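Local coordinates for protein Nadp(h)-dependent ketose reductase (Bemisia argentifolii, PDB 1E3J) that probably reduces fructose with NADPH and oxidises sorbitol in the reverse direction, as a zinc-containing enzyme of the alcohol dehydrogenase family, at residues A[31-36]-A[70-75]; A[79-84]-A[131-136]; A[171-176]-A[196-201]. All coordinates share one frame; numbering follows the deposited sequence.

Contact 1: residues A[31-36]-A[70-75]; sequences VLLQMA and GTVVKV
Gly70 lies with its CA close against the backbone at Gln34 and Met35, 3.4 Å from Gln34 O. Strand 67-75 runs antiparallel to strand 30-40 in the GroES-like catalytic domain. Thr71 forms a hydrogen-bonded pair with Gln34: Thr71 O takes Gln34 N at 2.9 Å, while Thr71 N gives to Gln34 O. Val72 faces Leu33 in a non-hydrogen-bonded pair, its CG2 3.9 Å from Leu33 CD2 on the face that also carries Val31 and Val75; Val88 and Val90 of strand 87-90 pack on Leu33 there. Val73 and Lys74 then both face Leu32, a classic beta bulge. Val73 N bonds to Leu32 O at 2.8 Å, and Lys74 O takes Leu32 N. In Val73, CG1 lies anti to the backbone N (chi1 165°), which puts CG2 beside that N and 3.6 Å from Gln34 CB. Lys74 offers only its root, CB meeting Leu32 CB at 3.8 Å, before its chain bends away. Val75 closes the pairing, CB 3.8 Å from Val31 CG1. Four backbone bonds join the strands, two of them at the bulge, where Leu32 bonds to Val73 through O and to Lys74 through N; the pairing thus carries on past the shift in register, while aliphatic contact on both faces supplies the rest of the grip.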
loop_
_atom_site.group_PDB
_atom_site.type_symbol
_atom_site.label_atom_id
_atom_site.label_comp_id
_atom_site.label_asym_id
_atom_site.label_seq_id
_atom_site.Cartn_x
_atom_site.Cartn_y
_atom_site.Cartn_z
ATOM N N VAL A 31 32.774 13.856 1.489
ATOM C CA VAL A 31 33.617 14.161 0.351
ATOM C C VAL A 31 33.697 15.667 0.273
ATOM O O VAL A 31 32.793 16.366 0.745
ATOM C CB VAL A 31 33.060 13.653 -0.971
ATOM C CG1 VAL A 31 33.139 12.124 -1.024
ATOM C CG2 VAL A 31 31.630 14.145 -1.147
ATOM N N LEU A 32 34.792 16.152 -0.308
ATOM C CA LEU A 32 35.023 17.569 -0.474
ATOM C C LEU A 32 34.602 17.909 -1.870
ATOM O O LEU A 32 35.044 17.283 -2.839
ATOM C CB LEU A 32 36.511 17.934 -0.305
ATOM C CG LEU A 32 36.793 19.438 -0.574
ATOM C CD1 LEU A 32 35.974 20.285 0.383
ATOM C CD2 LEU A 32 38.298 19.765 -0.394
ATOM N N LEU A 33 33.754 18.914 -1.984
ATOM C CA LEU A 33 33.289 19.323 -3.300
ATOM C C LEU A 33 33.721 20.711 -3.729
ATOM O O LEU A 33 33.693 21.669 -2.932
ATOM C CB LEU A 33 31.771 19.322 -3.322
ATOM C CG LEU A 33 31.092 17.986 -3.021
ATOM C CD1 LEU A 33 29.578 18.210 -2.886
ATOM C CD2 LEU A 33 31.410 17.001 -4.146
ATOM N N GLN A 34 34.077 20.819 -5.004
ATOM C CA GLN A 34 34.402 22.104 -5.601
ATOM C C GLN A 34 33.056 22.416 -6.242
ATOM O O GLN A 34 32.694 21.814 -7.250
ATOM C CB GLN A 34 35.496 21.964 -6.673
ATOM C CG GLN A 34 35.755 23.259 -7.431
ATOM C CD GLN A 34 37.141 23.312 -8.065
ATOM O OE1 GLN A 34 37.597 22.350 -8.711
ATOM N NE2 GLN A 34 37.816 24.442 -7.893
ATOM N N MET A 35 32.301 23.334 -5.651
ATOM C CA MET A 35 30.969 23.611 -6.152
ATOM C C MET A 35 30.929 24.059 -7.580
ATOM O O MET A 35 31.895 24.670 -8.080
ATOM C CB MET A 35 30.276 24.626 -5.245
ATOM C CG MET A 35 30.164 24.145 -3.786
ATOM S SD MET A 35 29.385 22.454 -3.692
ATOM C CE MET A 35 27.737 22.923 -4.155
ATOM N N ALA A 36 29.817 23.752 -8.249
ATOM C CA ALA A 36 29.642 24.148 -9.638
ATOM C C ALA A 36 28.436 25.087 -9.859
ATOM O O ALA A 36 28.594 26.197 -10.361
ATOM C CB ALA A 36 29.535 22.921 -10.521
ATOM N N GLY A 70 28.424 19.770 -7.924
ATOM C CA GLY A 70 29.832 20.096 -7.871
ATOM C C GLY A 70 30.660 18.871 -8.165
ATOM O O GLY A 70 30.115 17.776 -8.412
ATOM N N THR A 71 31.974 19.045 -8.108
ATOM C CA THR A 71 32.893 17.970 -8.412
ATOM C C THR A 71 33.684 17.483 -7.207
ATOM O O THR A 71 34.180 18.284 -6.404
ATOM C CB THR A 71 33.844 18.419 -9.525
ATOM O OG1 THR A 71 33.068 18.902 -10.631
ATOM C CG2 THR A 71 34.707 17.256 -9.991
ATOM N N VAL A 72 33.788 16.160 -7.070
ATOM C CA VAL A 72 34.512 15.578 -5.946
ATOM C C VAL A 72 35.987 15.901 -6.089
ATOM O O VAL A 72 36.624 15.611 -7.101
ATOM C CB VAL A 72 34.349 14.029 -5.862
ATOM C CG1 VAL A 72 35.310 13.459 -4.800
ATOM C CG2 VAL A 72 32.902 13.664 -5.482
ATOM N N VAL A 73 36.528 16.507 -5.055
ATOM C CA VAL A 73 37.920 16.864 -5.076
ATOM C C VAL A 73 38.713 15.919 -4.176
ATOM O O VAL A 73 39.773 15.438 -4.562
ATOM C CB VAL A 73 38.100 18.319 -4.608
ATOM C CG1 VAL A 73 39.581 18.585 -4.276
ATOM C CG2 VAL A 73 37.623 19.260 -5.697
ATOM N N LYS A 74 38.151 15.608 -3.010
ATOM C CA LYS A 74 38.812 14.775 -2.012
ATOM C C LYS A 74 37.751 13.950 -1.291
ATOM O O LYS A 74 36.638 14.425 -1.085
ATOM C CB LYS A 74 39.518 15.713 -1.015
ATOM C CG LYS A 74 40.405 15.097 0.049
ATOM C CD LYS A 74 40.692 16.160 1.131
ATOM C CE LYS A 74 42.149 16.166 1.607
ATOM N NZ LYS A 74 43.107 16.718 0.591
ATOM N N VAL A 75 38.095 12.731 -0.886
ATOM C CA VAL A 75 37.132 11.893 -0.196
ATOM C C VAL A 75 37.671 11.347 1.117
ATOM O O VAL A 75 38.850 11.019 1.210
ATOM C CB VAL A 75 36.689 10.703 -1.087
ATOM C CG1 VAL A 75 36.595 11.147 -2.540
ATOM C CG2 VAL A 75 37.647 9.535 -0.936
#

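Contact 2: residues A[79-84]-A[131-136]; sequences VKHLKK and HAADFC
A loop packs here on a strand end: residues 79-84, between strands 67-75 and 87-90, close over the turn that follows strand 128-132 in the GroES-like domain of this alcohol dehydrogenase relative. Ala133 is the centre of it, the first residue of a short 3-10 turn whose carbonyl also accepts Cys136 N. Its methyl touches two side chains of the loop, Val79 CG2 and His81 CE1, each 3.6 Å from Ala133 CB. Val31 of strand 30-40 lies against both Val79 and Ala133 and ties the loop to the sheet. Leu82 enters beside them; with CG anti to its carbonyl carbon (chi1 -64°), it brings CD1 to 3.8 Å from Cys136 CB. The Asp134 side chain starts away from the loop and its carboxylate forms a salt bridge with Arg97, while Asp134 O bonds to Lys103 NZ of the second subunit, so the turn meets the loop and a subunit boundary at once. The one polar link across the contact is weak: the His81 ring turns its edge to Ala133 O, and NE2 donates over 3.0 Å with an N-H...O angle of just 129°.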
loop_
_atom_site.group_PDB
_atom_site.type_symbol
_atom_site.label_atom_id
_atom_site.label_comp_id
_atom_site.label_asym_id
_atom_site.label_seq_id
_atom_site.Cartn_x
_atom_site.Cartn_y
_atom_site.Cartn_z
ATOM N N VAL A 79 34.959 6.369 2.348
ATOM C CA VAL A 79 34.185 6.583 1.131
ATOM C C VAL A 79 34.728 5.735 -0.006
ATOM O O VAL A 79 35.872 5.915 -0.445
ATOM C CB VAL A 79 34.198 8.068 0.704
ATOM C CG1 VAL A 79 33.538 8.227 -0.659
ATOM C CG2 VAL A 79 33.481 8.893 1.738
ATOM N N LYS A 80 33.900 4.825 -0.504
ATOM C CA LYS A 80 34.341 3.948 -1.580
ATOM C C LYS A 80 33.630 4.125 -2.908
ATOM O O LYS A 80 34.224 3.881 -3.952
ATOM C CB LYS A 80 34.232 2.480 -1.130
ATOM N N HIS A 81 32.370 4.555 -2.888
ATOM C CA HIS A 81 31.618 4.711 -4.136
ATOM C C HIS A 81 31.900 5.971 -4.971
ATOM O O HIS A 81 31.607 6.015 -6.165
ATOM C CB HIS A 81 30.107 4.566 -3.864
ATOM C CG HIS A 81 29.490 5.733 -3.152
ATOM N ND1 HIS A 81 29.889 6.145 -1.894
ATOM C CD2 HIS A 81 28.468 6.550 -3.503
ATOM C CE1 HIS A 81 29.138 7.162 -1.508
ATOM N NE2 HIS A 81 28.265 7.427 -2.464
ATOM N N LEU A 82 32.460 6.998 -4.357
ATOM C CA LEU A 82 32.781 8.220 -5.097
ATOM C C LEU A 82 34.289 8.425 -5.055
ATOM O O LEU A 82 34.946 8.100 -4.056
ATOM C CB LEU A 82 32.092 9.445 -4.473
ATOM C CG LEU A 82 30.561 9.484 -4.486
ATOM C CD1 LEU A 82 30.044 10.520 -3.494
ATOM C CD2 LEU A 82 30.073 9.775 -5.877
ATOM N N LYS A 83 34.833 8.960 -6.139
ATOM C CA LYS A 83 36.255 9.230 -6.214
ATOM C C LYS A 83 36.481 10.618 -6.812
ATOM O O LYS A 83 35.580 11.203 -7.430
ATOM C CB LYS A 83 36.939 8.177 -7.073
ATOM C CG LYS A 83 36.266 7.999 -8.414
ATOM C CD LYS A 83 37.099 7.135 -9.343
ATOM C CE LYS A 83 36.554 7.178 -10.755
ATOM N NZ LYS A 83 37.651 6.959 -11.749
ATOM N N LYS A 84 37.687 11.138 -6.615
ATOM C CA LYS A 84 38.064 12.450 -7.120
ATOM C C LYS A 84 37.657 12.633 -8.574
ATOM O O LYS A 84 37.839 11.743 -9.391
ATOM C CB LYS A 84 39.590 12.638 -6.985
ATOM C CG LYS A 84 40.116 13.996 -7.481
ATOM C CD LYS A 84 41.646 14.029 -7.514
ATOM C CE LYS A 84 42.167 15.306 -8.170
ATOM N NZ LYS A 84 43.672 15.290 -8.316
ATOM N N HIS A 131 30.229 17.284 2.206
ATOM C CA HIS A 131 28.879 16.702 2.373
ATOM C C HIS A 131 28.960 15.181 2.509
ATOM O O HIS A 131 29.872 14.559 1.952
ATOM C CB HIS A 131 28.028 17.063 1.127
ATOM C CG HIS A 131 26.547 16.972 1.335
ATOM N ND1 HIS A 131 25.885 17.688 2.310
ATOM C CD2 HIS A 131 25.594 16.270 0.671
ATOM C CE1 HIS A 131 24.591 17.440 2.239
ATOM N NE2 HIS A 131 24.390 16.583 1.253
ATOM N N ALA A 132 28.003 14.583 3.225
ATOM C CA ALA A 132 27.972 13.111 3.401
ATOM C C ALA A 132 27.967 12.481 2.028
ATOM O O ALA A 132 27.174 12.862 1.168
ATOM C CB ALA A 132 26.720 12.681 4.174
ATOM N N ALA A 133 28.854 11.521 1.818
ATOM C CA ALA A 133 29.006 10.862 0.532
ATOM C C ALA A 133 27.787 10.144 0.024
ATOM O O ALA A 133 27.551 10.098 -1.191
ATOM C CB ALA A 133 30.160 9.877 0.594
ATOM N N ASP A 134 27.013 9.558 0.929
ATOM C CA ASP A 134 25.847 8.834 0.466
ATOM C C ASP A 134 24.736 9.786 -0.015
ATOM O O ASP A 134 23.701 9.330 -0.522
ATOM C CB ASP A 134 25.324 7.902 1.574
ATOM C CG ASP A 134 24.930 8.644 2.812
ATOM O OD1 ASP A 134 25.694 9.531 3.248
ATOM O OD2 ASP A 134 23.863 8.337 3.364
ATOM N N PHE A 135 24.926 11.096 0.164
ATOM C CA PHE A 135 23.907 12.030 -0.301
ATOM C C PHE A 135 24.430 12.860 -1.449
ATOM O O PHE A 135 23.971 13.963 -1.686
ATOM C CB PHE A 135 23.391 12.927 0.831
ATOM C CG PHE A 135 22.400 12.237 1.742
ATOM C CD1 PHE A 135 22.831 11.285 2.687
ATOM C CD2 PHE A 135 21.036 12.494 1.628
ATOM C CE1 PHE A 135 21.914 10.591 3.502
ATOM C CE2 PHE A 135 20.091 11.811 2.437
ATOM C CZ PHE A 135 20.530 10.855 3.379
ATOM N N CYS A 136 25.406 12.321 -2.162
ATOM C CA CYS A 136 25.951 12.989 -3.328
ATOM C C CYS A 136 25.726 11.956 -4.413
ATOM O O CYS A 136 26.316 10.890 -4.370
ATOM C CB CYS A 136 27.448 13.252 -3.170
ATOM S SG CYS A 136 27.885 14.570 -2.005
#

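Contact 3: residues A[171-176]-A[196-201]; sequences TVLVIG and VCTARS. With PO4 (phosphate ion), chain D.
Leu173 and Val196 meet on one face of a parallel pair of strands, their side chains crossing at an angle. Leu173 CG stands anti to the backbone N (chi1 162°), a setting that carries CD1 back over the neighbouring strand to 3.9 Å from Val196 CG1. Ile175 and Thr198 follow on the same face, where Thr198 OG1 is buried and has no hydrogen-bond partner in the model. Val174 and Cys197 point to the other face; Cys197 SG reaches across to 3.7 Å from Gly176 O, and Leu205 and Ala208 of helix 202-210 lie against this cysteine. Between the faces runs a regular ladder of backbone bonds, Val172 O to Val196 N, Val196 O to Val174 N, Val174 O to Thr198 N, and finally Gly176 N to Thr198 O at 2.6 Å. Beyond it Arg200 and Ser201 hold a phosphate ion, probably from the crystallisation liquor. Arg200 N donates almost straight to O4 of the phosphate at 3.1 Å, and Ser201 N to its O2 at 2.9 Å. The Arg200 chain, bent at chi3, lets NH2 and NE both reach phosphate O1, though these two bonds are weak. Ala177 N and Arg204 complete the grip, and Ser201 OG caps the next helix at Arg204 N. Strand 171-175, helix 179-190 and strand 194-199 make the beta-alpha-beta unit of a Rossmann fold, with Gly176 opening a GxGxxG-type turn; an anion beside the end of the second strand is consistent with the site for the 2'-phosphate of NADP(H).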
loop_
_atom_site.group_PDB
_atom_site.type_symbol
_atom_site.label_atom_id
_atom_site.label_comp_id
_atom_site.label_asym_id
_atom_site.label_seq_id
_atom_site.Cartn_x
_atom_site.Cartn_y
_atom_site.Cartn_z
ATOM N N THR A 171 -4.908 11.698 -14.196
ATOM C CA THR A 171 -5.054 13.005 -14.797
ATOM C C THR A 171 -4.627 13.946 -13.693
ATOM O O THR A 171 -5.183 13.920 -12.637
ATOM C CB THR A 171 -6.495 13.336 -15.210
ATOM O OG1 THR A 171 -6.926 12.418 -16.234
ATOM C CG2 THR A 171 -6.530 14.757 -15.786
ATOM N N VAL A 172 -3.652 14.789 -13.970
ATOM C CA VAL A 172 -3.101 15.681 -12.985
ATOM C C VAL A 172 -3.330 17.128 -13.340
ATOM O O VAL A 172 -3.087 17.553 -14.474
ATOM C CB VAL A 172 -1.535 15.512 -12.869
ATOM C CG1 VAL A 172 -1.003 16.487 -11.828
ATOM C CG2 VAL A 172 -1.131 14.041 -12.486
ATOM N N LEU A 173 -3.772 17.884 -12.344
ATOM C CA LEU A 173 -3.975 19.294 -12.508
ATOM C C LEU A 173 -2.914 19.998 -11.669
ATOM O O LEU A 173 -2.862 19.852 -10.443
ATOM C CB LEU A 173 -5.356 19.710 -11.986
ATOM C CG LEU A 173 -5.467 21.218 -11.733
ATOM C CD1 LEU A 173 -5.397 21.977 -13.052
ATOM C CD2 LEU A 173 -6.758 21.518 -11.030
ATOM N N VAL A 174 -2.058 20.759 -12.307
ATOM C CA VAL A 174 -1.067 21.493 -11.552
ATOM C C VAL A 174 -1.509 22.946 -11.510
ATOM O O VAL A 174 -1.656 23.593 -12.561
ATOM C CB VAL A 174 0.280 21.428 -12.231
ATOM C CG1 VAL A 174 1.274 22.214 -11.441
ATOM C CG2 VAL A 174 0.682 19.969 -12.420
ATOM N N ILE A 175 -1.749 23.453 -10.307
ATOM C CA ILE A 175 -2.130 24.845 -10.147
ATOM C C ILE A 175 -0.869 25.692 -9.912
ATOM O O ILE A 175 -0.156 25.520 -8.918
ATOM C CB ILE A 175 -3.082 25.005 -8.980
ATOM C CG1 ILE A 175 -4.324 24.143 -9.239
ATOM C CG2 ILE A 175 -3.439 26.483 -8.806
ATOM C CD1 ILE A 175 -5.240 23.966 -8.035
ATOM N N GLY A 176 -0.584 26.586 -10.856
ATOM C CA GLY A 176 0.597 27.434 -10.772
ATOM C C GLY A 176 1.660 27.009 -11.781
ATOM O O GLY A 176 1.802 25.820 -12.093
ATOM N N VAL A 196 -2.809 18.963 -16.872
ATOM C CA VAL A 196 -3.437 20.231 -17.159
ATOM C C VAL A 196 -2.717 21.193 -16.224
ATOM O O VAL A 196 -2.536 20.899 -15.052
ATOM C CB VAL A 196 -4.928 20.260 -16.784
ATOM C CG1 VAL A 196 -5.464 21.674 -16.924
ATOM C CG2 VAL A 196 -5.702 19.376 -17.677
ATOM N N CYS A 197 -2.315 22.336 -16.748
ATOM C CA CYS A 197 -1.615 23.308 -15.964
ATOM C C CYS A 197 -2.329 24.635 -16.041
ATOM O O CYS A 197 -2.621 25.130 -17.123
ATOM C CB CYS A 197 -0.198 23.464 -16.460
ATOM S SG CYS A 197 0.718 24.558 -15.375
ATOM N N THR A 198 -2.571 25.208 -14.877
ATOM C CA THR A 198 -3.298 26.470 -14.693
ATOM C C THR A 198 -2.404 27.525 -14.065
ATOM O O THR A 198 -1.711 27.223 -13.110
ATOM C CB THR A 198 -4.455 26.214 -13.715
ATOM O OG1 THR A 198 -5.652 25.957 -14.452
ATOM C CG2 THR A 198 -4.624 27.338 -12.753
ATOM N N ALA A 199 -2.443 28.756 -14.559
ATOM C CA ALA A 199 -1.627 29.831 -13.993
ATOM C C ALA A 199 -2.043 31.249 -14.426
ATOM O O ALA A 199 -2.832 31.426 -15.361
ATOM C CB ALA A 199 -0.190 29.601 -14.338
ATOM N N ARG A 200 -1.503 32.259 -13.748
ATOM C CA ARG A 200 -1.834 33.651 -14.057
ATOM C C ARG A 200 -1.125 34.175 -15.293
ATOM O O ARG A 200 -1.729 34.853 -16.118
ATOM C CB ARG A 200 -1.490 34.573 -12.875
ATOM C CG ARG A 200 -2.354 34.362 -11.660
ATOM C CD ARG A 200 -1.848 35.139 -10.461
ATOM N NE ARG A 200 -0.427 34.914 -10.209
ATOM C CZ ARG A 200 0.131 34.913 -8.997
ATOM N NH1 ARG A 200 -0.622 35.116 -7.921
ATOM N NH2 ARG A 200 1.445 34.734 -8.856
ATOM N N SER A 201 0.157 33.845 -15.409
ATOM C CA SER A 201 0.992 34.314 -16.506
ATOM C C SER A 201 0.966 33.490 -17.782
ATOM O O SER A 201 1.334 32.306 -17.783
ATOM C CB SER A 201 2.440 34.431 -16.020
ATOM O OG SER A 201 3.359 34.243 -17.087
HETATM P P PO4 D . 1.508 31.946 -11.786
HETATM O O1 PO4 D . 2.086 32.984 -10.898
HETATM O O2 PO4 D . 1.332 32.501 -13.152
HETATM O O3 PO4 D . 2.424 30.784 -11.850
HETATM O O4 PO4 D . 0.185 31.521 -11.242
#

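How the contacts relate
Contacts 1 and 2 are neighbours in the GroES-like domain, their centres about 9 Å apart. They join directly where Val31 N, 3.0 Å from His131 O, probably makes a hydrogen bond between strands 30-40 and 128-132. Contact 3, with the phosphate, belongs to the Rossmann-type domain on the far side of the chain's centre, about 38 Å from each of the others between centres. The side chain of Met35 in contact 1 is about 13 Å from the zinc ion of Cys41, His66 and Glu67, and that of Ala36 about 6 Å from bound boric acid. In contact 2 the Asp134 side chain is about 12 Å from the zinc ion of Cys96, Cys99, Cys102 and Cys110.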